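Local structure of SusD superfamily protein (Bacteroides fragilis, 3L22) at residues A79-T84 / P427-E432; Y230-D235 / R326-L331; P243-E248 / L319-I324. The protein is an outer-membrane protein of the SusD family that probably binds glycans at the cell surface, where SusD-like proteins work in nutrient uptake. All coordinates share one frame; numbering follows the deposited sequence.

Contact 1: residues A79-T84 / P427-E432; sequences AENADT and PIPQVE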
# COMPACT_ATOMS: atom_id res chain seq x y z
N ALA A 79 -3.02 14.93 -13.01
CA ALA A 79 -4.29 14.33 -12.55
C ALA A 79 -4.10 13.41 -11.36
O ALA A 79 -4.89 13.44 -10.42
CB ALA A 79 -5.00 13.61 -13.71
N GLU A 80 -3.05 12.59 -11.39
CA GLU A 80 -2.86 11.62 -10.31
C GLU A 80 -2.50 12.30 -8.97
O GLU A 80 -2.81 11.78 -7.90
CB GLU A 80 -1.85 10.52 -10.67
CG GLU A 80 -0.42 10.96 -10.97
CD GLU A 80 -0.17 11.13 -12.48
OE1 GLU A 80 -1.04 11.73 -13.17
OE2 GLU A 80 0.90 10.69 -12.95
N ASN A 81 -1.86 13.47 -9.05
CA ASN A 81 -1.55 14.26 -7.87
C ASN A 81 -2.81 14.92 -7.29
O ASN A 81 -3.12 14.73 -6.14
CB ASN A 81 -0.45 15.28 -8.25
CG ASN A 81 0.17 16.00 -7.05
OD1 ASN A 81 -0.23 15.79 -5.88
ND2 ASN A 81 1.16 16.87 -7.34
N ALA A 82 -3.58 15.62 -8.11
CA ALA A 82 -4.82 16.24 -7.70
C ALA A 82 -5.82 15.20 -7.18
O ALA A 82 -6.47 15.40 -6.13
CB ALA A 82 -5.43 17.02 -8.88
N ASP A 83 -5.93 14.08 -7.87
CA ASP A 83 -6.87 13.05 -7.47
C ASP A 83 -6.47 12.36 -6.18
O ASP A 83 -7.32 12.16 -5.33
CB ASP A 83 -7.06 12.00 -8.54
CG ASP A 83 -7.73 12.54 -9.84
OD1 ASP A 83 -8.25 13.69 -9.87
OD2 ASP A 83 -7.67 11.79 -10.84
N THR A 84 -5.20 11.99 -6.03
CA THR A 84 -4.77 11.34 -4.81
C THR A 84 -5.04 12.25 -3.62
O THR A 84 -5.58 11.81 -2.60
CB THR A 84 -3.27 10.99 -4.86
OG1 THR A 84 -3.05 10.06 -5.93
CG2 THR A 84 -2.82 10.41 -3.50
N PRO A 427 5.07 17.21 -5.50
CA PRO A 427 4.85 18.50 -4.87
C PRO A 427 3.40 18.63 -4.42
O PRO A 427 2.51 17.96 -4.97
CB PRO A 427 5.15 19.48 -6.01
CG PRO A 427 4.67 18.71 -7.25
CD PRO A 427 5.03 17.29 -6.97
N ILE A 428 3.15 19.48 -3.43
CA ILE A 428 1.80 19.78 -2.99
C ILE A 428 1.01 20.29 -4.20
O ILE A 428 1.48 21.20 -4.87
CB ILE A 428 1.76 20.83 -1.86
CG1 ILE A 428 2.53 20.35 -0.61
CG2 ILE A 428 0.29 21.17 -1.54
CD1 ILE A 428 2.08 19.01 -0.03
N PRO A 429 -0.17 19.69 -4.51
CA PRO A 429 -0.83 20.02 -5.78
C PRO A 429 -1.51 21.36 -5.81
O PRO A 429 -1.89 21.88 -4.77
CB PRO A 429 -1.90 18.92 -5.93
CG PRO A 429 -2.17 18.50 -4.52
CD PRO A 429 -0.81 18.53 -3.87
N GLN A 430 -1.71 21.87 -7.01
CA GLN A 430 -2.42 23.14 -7.22
C GLN A 430 -3.80 23.20 -6.54
O GLN A 430 -4.18 24.27 -6.06
CB GLN A 430 -2.58 23.41 -8.72
CG GLN A 430 -3.29 24.73 -9.12
CD GLN A 430 -2.52 26.00 -8.71
OE1 GLN A 430 -1.43 25.95 -8.11
NE2 GLN A 430 -3.09 27.15 -9.07
N VAL A 431 -4.54 22.09 -6.49
CA VAL A 431 -5.85 22.10 -5.82
C VAL A 431 -5.73 22.58 -4.37
O VAL A 431 -6.53 23.37 -3.92
CB VAL A 431 -6.60 20.74 -5.86
CG1 VAL A 431 -7.06 20.45 -7.26
CG2 VAL A 431 -5.74 19.59 -5.32
N GLU A 432 -4.68 22.15 -3.67
CA GLU A 432 -4.44 22.62 -2.32
C GLU A 432 -3.90 24.05 -2.29
O GLU A 432 -4.35 24.89 -1.47
CB GLU A 432 -3.45 21.67 -1.62
CG GLU A 432 -3.12 21.97 -0.16
CD GLU A 432 -4.27 21.73 0.83
OE1 GLU A 432 -5.29 21.15 0.45
OE2 GLU A 432 -4.11 22.10 2.01
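N81, in the first turn of the helix that begins at A79, reaches across to P427 and P429 and illustrates how a single amide can join a helix to a proline-rich turn. Its CB sets out toward the second segment, and with CG held anti to the backbone N (chi1 -169°) the amide is carried up against both prolines, its nitrogen by P427 and its oxygen by P429. CG itself lies 3.8 Å from P429 CB. Beyond it the amide divides its work. ND2 donates to the carbonyl oxygen of P427 over 2.9 Å, in a nearly straight bond (166° at the hydrogen) whose acceptor lies in the plane of the amide; the same nitrogen also bonds to the backbone oxygen of G75. OD1 turns to the P429 ring, 3.4 Å from P429 CD, and takes its hydrogen bond from the hydroxyl of Y135. With ND2 engaged by two carbonyls and OD1 by a hydroxyl, the rotation of this buried amide is well defined.

One residue on, the contact becomes apolar: the methyl group of A82 meets V431 CG1 at 4.1 Å. P429 occupies the N-cap position of the helix that starts at Q430, so the turn gripped by N81 is also the one that leads into this helix.

The arrangement thus brings the start of helix 79-103 against the start of the C-terminal helix 430-435. W85, farther along helix 79-103, packs on I428, P429 and V431 and continues the interface, while E432 bonds to the indole nitrogen of W85 and forms a salt bridge with R151.

Contact 2: residues Y230-D235 / R326-L331; sequences YSLPED and RYAETL. With ZN (zinc ion), chain D; EDO (1,2-ethanediol), chain B; EDO (1,2-ethanediol), chain C.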
# COMPACT_ATOMS: atom_id res chain seq x y z
N TYR A 230 -2.94 -16.85 10.01
CA TYR A 230 -2.87 -16.88 8.55
C TYR A 230 -1.87 -17.94 8.08
O TYR A 230 -1.11 -18.48 8.88
CB TYR A 230 -2.51 -15.51 7.97
CG TYR A 230 -3.49 -14.44 8.35
CD1 TYR A 230 -4.62 -14.17 7.58
CD2 TYR A 230 -3.31 -13.71 9.53
CE1 TYR A 230 -5.52 -13.18 7.95
CE2 TYR A 230 -4.22 -12.69 9.90
CZ TYR A 230 -5.30 -12.44 9.11
OH TYR A 230 -6.20 -11.48 9.49
N SER A 231 -1.88 -18.24 6.79
CA SER A 231 -0.90 -19.17 6.24
C SER A 231 -0.60 -18.82 4.80
O SER A 231 -1.16 -17.87 4.27
CB SER A 231 -1.45 -20.60 6.40
OG SER A 231 -2.69 -20.70 5.74
N LEU A 232 0.36 -19.54 4.22
CA LEU A 232 0.76 -19.38 2.86
C LEU A 232 0.25 -20.59 2.11
O LEU A 232 0.84 -21.66 2.19
CB LEU A 232 2.29 -19.34 2.72
CG LEU A 232 3.07 -18.22 3.41
CD1 LEU A 232 4.58 -18.39 3.15
CD2 LEU A 232 2.55 -16.85 2.97
N PRO A 233 -0.87 -20.44 1.39
CA PRO A 233 -1.31 -21.56 0.53
C PRO A 233 -0.25 -21.90 -0.54
O PRO A 233 0.51 -21.04 -0.97
CB PRO A 233 -2.57 -21.01 -0.12
CG PRO A 233 -3.04 -19.90 0.80
CD PRO A 233 -1.81 -19.31 1.35
N GLU A 234 -0.21 -23.15 -0.97
CA GLU A 234 0.73 -23.56 -2.02
C GLU A 234 0.45 -22.97 -3.42
O GLU A 234 1.33 -22.91 -4.28
CB GLU A 234 0.76 -25.09 -2.12
CG GLU A 234 1.35 -25.76 -0.88
CD GLU A 234 2.87 -25.49 -0.69
OE1 GLU A 234 3.60 -24.94 -1.56
OE2 GLU A 234 3.33 -25.87 0.38
N ASP A 235 -0.79 -22.57 -3.65
CA ASP A 235 -1.21 -22.02 -4.94
C ASP A 235 -1.14 -20.49 -4.84
O ASP A 235 -1.95 -19.87 -4.15
CB ASP A 235 -2.63 -22.51 -5.24
CG ASP A 235 -3.20 -22.00 -6.58
OD1 ASP A 235 -2.70 -21.05 -7.23
OD2 ASP A 235 -4.21 -22.58 -7.00
N ARG A 326 -1.17 -9.04 2.85
CA ARG A 326 -1.29 -10.49 2.95
C ARG A 326 -0.10 -11.07 3.68
O ARG A 326 0.95 -10.40 3.87
CB ARG A 326 -1.50 -11.12 1.55
CG ARG A 326 -0.45 -10.95 0.56
CD ARG A 326 -0.90 -11.55 -0.77
NE ARG A 326 -0.02 -11.26 -1.89
CZ ARG A 326 1.09 -11.95 -2.23
NH1 ARG A 326 1.53 -12.99 -1.53
NH2 ARG A 326 1.78 -11.58 -3.30
N TYR A 327 -0.25 -12.32 4.12
CA TYR A 327 0.70 -12.90 5.06
C TYR A 327 2.13 -13.07 4.55
O TYR A 327 3.06 -13.05 5.35
CB TYR A 327 0.14 -14.22 5.61
CG TYR A 327 0.91 -14.81 6.77
CD1 TYR A 327 1.18 -14.08 7.92
CD2 TYR A 327 1.34 -16.13 6.72
CE1 TYR A 327 1.92 -14.63 8.95
CE2 TYR A 327 2.04 -16.71 7.77
CZ TYR A 327 2.32 -15.96 8.88
OH TYR A 327 3.00 -16.55 9.89
N ALA A 328 2.36 -13.28 3.25
CA ALA A 328 3.73 -13.29 2.76
C ALA A 328 4.41 -11.97 3.08
O ALA A 328 5.62 -11.95 3.32
CB ALA A 328 3.81 -13.58 1.25
N GLU A 329 3.67 -10.86 3.08
CA GLU A 329 4.24 -9.58 3.46
C GLU A 329 4.66 -9.55 4.95
O GLU A 329 5.74 -9.04 5.31
CB GLU A 329 3.31 -8.39 3.19
CG GLU A 329 4.09 -7.06 3.20
CD GLU A 329 3.21 -5.85 3.42
OE1 GLU A 329 2.03 -5.86 2.94
OE2 GLU A 329 3.69 -4.90 4.09
N THR A 330 3.78 -10.07 5.81
CA THR A 330 4.07 -10.18 7.24
C THR A 330 5.44 -10.82 7.41
O THR A 330 6.29 -10.31 8.12
CB THR A 330 3.04 -11.03 7.97
OG1 THR A 330 1.71 -10.61 7.61
CG2 THR A 330 3.28 -11.00 9.53
N LEU A 331 5.66 -11.94 6.73
CA LEU A 331 6.91 -12.71 6.86
C LEU A 331 8.15 -12.00 6.31
O LEU A 331 9.20 -11.99 6.96
CB LEU A 331 6.72 -14.10 6.19
CG LEU A 331 5.67 -15.03 6.86
CD1 LEU A 331 5.46 -16.31 6.06
CD2 LEU A 331 6.04 -15.39 8.31
ZN ZN D . 5.61 -25.94 0.68
C1 EDO B . 6.28 -2.69 3.50
O1 EDO B . 5.81 -3.88 2.91
C2 EDO B . 5.94 -1.43 2.68
O2 EDO B . 6.65 -0.36 3.38
C1 EDO C . 6.00 -15.75 13.67
O1 EDO C . 6.00 -15.11 14.96
C2 EDO C . 6.10 -14.74 12.53
O2 EDO C . 4.97 -14.71 11.59
O HOH W 1 6.17 -25.17 -1.53
O HOH W 2 5.19 -26.55 2.93
O HOH W 3 5.48 -23.68 1.35
O HOH W 4 8.05 -25.95 0.97
O HOH W 5 5.90 -27.92 -0.63
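Y327 presents one face of its ring to Y230, whose CB, and not its ring, makes the contact: the carbon stands 4.1 Å from the ring centroid, 28° off the normal, a CH-pi interaction. The Y230 ring itself leads away from the helix. Y327 CG is anti to the backbone N (chi1 -170°), which carries its ring out along the loop, where CD2 also meets S231 CA at 3.8 Å. At the far end of the ring, the Y327 hydroxyl shares a hydrogen bond of 3.2 Å with O2 of an ethanediol molecule.

L232 covers the neighbouring part of the helix with its two branches. CD2 rests on A328, 3.9 Å from its CB, while CD1 meets L331 CD1 tip to tip at 3.7 Å. No hydrogen bond links the two segments.

Farther along the loop, E234 OE2 binds a zinc ion at 2.3 Å, five waters complete the shell, and K297 forms a salt bridge with OE1.

The loop between helix 217-225 and strand 249-253 therefore lies over the start of helix 327-339. Helix 200-213 and strand 249-253 receive the side chain of Y230, and L331 packs on helix 345-359.

Contact 3: residues P243-E248 / L319-I324; sequences PYFSQE and LQWVPI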
# COMPACT_ATOMS: atom_id res chain seq x y z
N PRO A 243 -12.96 -16.63 -4.64
CA PRO A 243 -13.72 -15.49 -4.09
C PRO A 243 -12.88 -14.24 -3.82
O PRO A 243 -13.38 -13.30 -3.20
CB PRO A 243 -14.27 -16.05 -2.79
CG PRO A 243 -13.22 -17.04 -2.32
CD PRO A 243 -12.72 -17.66 -3.63
N TYR A 244 -11.65 -14.23 -4.32
CA TYR A 244 -10.69 -13.13 -4.27
C TYR A 244 -10.00 -12.95 -2.92
O TYR A 244 -9.44 -11.89 -2.65
CB TYR A 244 -11.26 -11.80 -4.80
CG TYR A 244 -11.92 -11.92 -6.16
CD1 TYR A 244 -11.16 -12.06 -7.32
CD2 TYR A 244 -13.30 -11.96 -6.29
CE1 TYR A 244 -11.76 -12.21 -8.56
CE2 TYR A 244 -13.90 -12.08 -7.52
CZ TYR A 244 -13.13 -12.20 -8.66
OH TYR A 244 -13.76 -12.32 -9.88
N PHE A 245 -10.02 -13.99 -2.08
CA PHE A 245 -9.25 -13.99 -0.85
C PHE A 245 -8.99 -15.44 -0.47
O PHE A 245 -9.68 -16.34 -0.95
CB PHE A 245 -9.98 -13.25 0.31
CG PHE A 245 -11.33 -13.84 0.69
CD1 PHE A 245 -12.48 -13.45 0.02
CD2 PHE A 245 -11.43 -14.76 1.72
CE1 PHE A 245 -13.71 -13.98 0.37
CE2 PHE A 245 -12.66 -15.27 2.10
CZ PHE A 245 -13.80 -14.91 1.41
N SER A 246 -8.01 -15.64 0.40
CA SER A 246 -7.60 -16.95 0.83
C SER A 246 -7.24 -16.84 2.31
O SER A 246 -7.35 -15.76 2.91
CB SER A 246 -6.37 -17.40 0.04
OG SER A 246 -5.19 -16.67 0.44
N GLN A 247 -6.75 -17.93 2.88
CA GLN A 247 -6.17 -17.92 4.22
C GLN A 247 -4.89 -17.06 4.38
O GLN A 247 -4.41 -16.90 5.50
CB GLN A 247 -5.86 -19.34 4.67
CG GLN A 247 -7.19 -20.06 4.96
CD GLN A 247 -7.02 -21.47 5.40
OE1 GLN A 247 -5.92 -22.01 5.31
NE2 GLN A 247 -8.09 -22.08 5.85
N GLU A 248 -4.35 -16.55 3.27
CA GLU A 248 -3.24 -15.59 3.28
C GLU A 248 -3.69 -14.13 3.42
O GLU A 248 -2.88 -13.27 3.79
CB GLU A 248 -2.40 -15.76 2.02
CG GLU A 248 -1.02 -15.19 2.13
CD GLU A 248 -0.22 -15.20 0.84
OE1 GLU A 248 -0.52 -16.01 -0.07
OE2 GLU A 248 0.75 -14.39 0.75
N LEU A 319 -13.51 -7.14 -11.39
CA LEU A 319 -13.97 -7.61 -10.07
C LEU A 319 -12.83 -8.07 -9.16
O LEU A 319 -13.06 -8.38 -8.00
CB LEU A 319 -14.99 -8.72 -10.20
CG LEU A 319 -16.37 -8.28 -10.68
CD1 LEU A 319 -17.20 -9.48 -11.13
CD2 LEU A 319 -17.07 -7.50 -9.55
N GLN A 320 -11.60 -8.11 -9.65
CA GLN A 320 -10.50 -8.57 -8.80
C GLN A 320 -10.27 -7.61 -7.65
O GLN A 320 -10.19 -6.38 -7.84
CB GLN A 320 -9.23 -8.79 -9.59
CG GLN A 320 -9.35 -9.98 -10.56
CD GLN A 320 -8.23 -10.06 -11.63
OE1 GLN A 320 -8.07 -9.16 -12.49
NE2 GLN A 320 -7.48 -11.15 -11.60
N TRP A 321 -10.19 -8.17 -6.44
CA TRP A 321 -9.90 -7.37 -5.25
C TRP A 321 -8.46 -6.85 -5.24
O TRP A 321 -7.56 -7.47 -5.82
CB TRP A 321 -10.11 -8.23 -4.01
CG TRP A 321 -11.55 -8.62 -3.71
CD1 TRP A 321 -12.62 -8.61 -4.58
CD2 TRP A 321 -12.03 -9.15 -2.49
NE1 TRP A 321 -13.75 -9.05 -3.93
CE2 TRP A 321 -13.41 -9.39 -2.65
CE3 TRP A 321 -11.43 -9.43 -1.25
CZ2 TRP A 321 -14.20 -9.94 -1.63
CZ3 TRP A 321 -12.23 -9.97 -0.24
CH2 TRP A 321 -13.59 -10.20 -0.44
N VAL A 322 -8.27 -5.67 -4.64
CA VAL A 322 -6.98 -5.06 -4.48
C VAL A 322 -6.44 -5.51 -3.13
O VAL A 322 -7.01 -5.19 -2.08
CB VAL A 322 -7.10 -3.53 -4.57
CG1 VAL A 322 -5.71 -2.81 -4.38
CG2 VAL A 322 -7.75 -3.18 -5.94
N PRO A 323 -5.36 -6.31 -3.13
CA PRO A 323 -4.75 -6.81 -1.90
C PRO A 323 -3.82 -5.77 -1.24
O PRO A 323 -2.79 -5.36 -1.84
CB PRO A 323 -3.96 -8.00 -2.39
CG PRO A 323 -3.50 -7.61 -3.75
CD PRO A 323 -4.60 -6.75 -4.32
N ILE A 324 -4.17 -5.33 -0.04
CA ILE A 324 -3.35 -4.34 0.69
C ILE A 324 -2.31 -5.07 1.54
O ILE A 324 -1.13 -4.80 1.41
CB ILE A 324 -4.25 -3.42 1.55
CG1 ILE A 324 -5.27 -2.67 0.65
CG2 ILE A 324 -3.43 -2.44 2.39
CD1 ILE A 324 -4.69 -1.79 -0.45
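The CB of Y244 is the bump and the indole of W321 the surface that receives it. This carbon sits over the five-membered ring, 3.4 Å from its centroid and only 14° off the normal, a close CH-pi contact. From there the phenol continues past CD1 and NE1 of the indole: the planes are inclined by 27° and the centroids lie 5.0 Å apart, so the two rings are slid apart and barely overlap.

Backbone oxygens fill much of the remaining relief. The carbonyl oxygen of P243 lies over the same face of the indole as Y244 CB, 3.8 Å from W321 CZ2. L319 O, in turn, sits over the centre of the Y244 ring, so the phenol and the indole each receive an oxygen from the opposing segment. Q320 CG approaches Y244 CE1 at 3.8 Å, its amide plane steeply inclined to the phenol, and the end of that side chain bonds to the backbone oxygen of Y240.

Y244, F245 and W321 together form an aromatic cluster beside a small antiparallel pair of strands, 249-253 and 322-326: the first starts right after segment 243-248, and the second begins at V322, next to W321. On the approach to the first strand, S246 OG accepts from the backbone N of E248, closing an ST turn.

F245 lies alongside the six-membered end of W321, the two side chains pointing the same way. Its CD1 comes within 3.5 Å of W321 CH2, yet here too the rings are displaced, with planes at 22°. P243 CG lies over one face of the F245 ring, toward its rim, and V195 of helix 192-196 touches both F245 and W321.

In the fold
Contacts 2 and 3 form one continuous region, their centres about 12 Å apart, because strand 322-326 runs directly into helix 327-339 and both loop segments precede strand 249-253. E248 joins them: its OE2 makes a 2.8 Å salt bridge with R326 NH1, and its backbone oxygen probably accepts from Y327 N. Contact 1 stands on the other side of the chain's centre, about 35 Å from contact 2 and about 29 Å from contact 3 between centres, and brings together segments 343 residues apart in sequence. The zinc at E234 belongs to contact 2; the D186 and E188 site is near both, and the E188 side chain lies about 7 Å from that of Y230 and about 9 Å from that of F245.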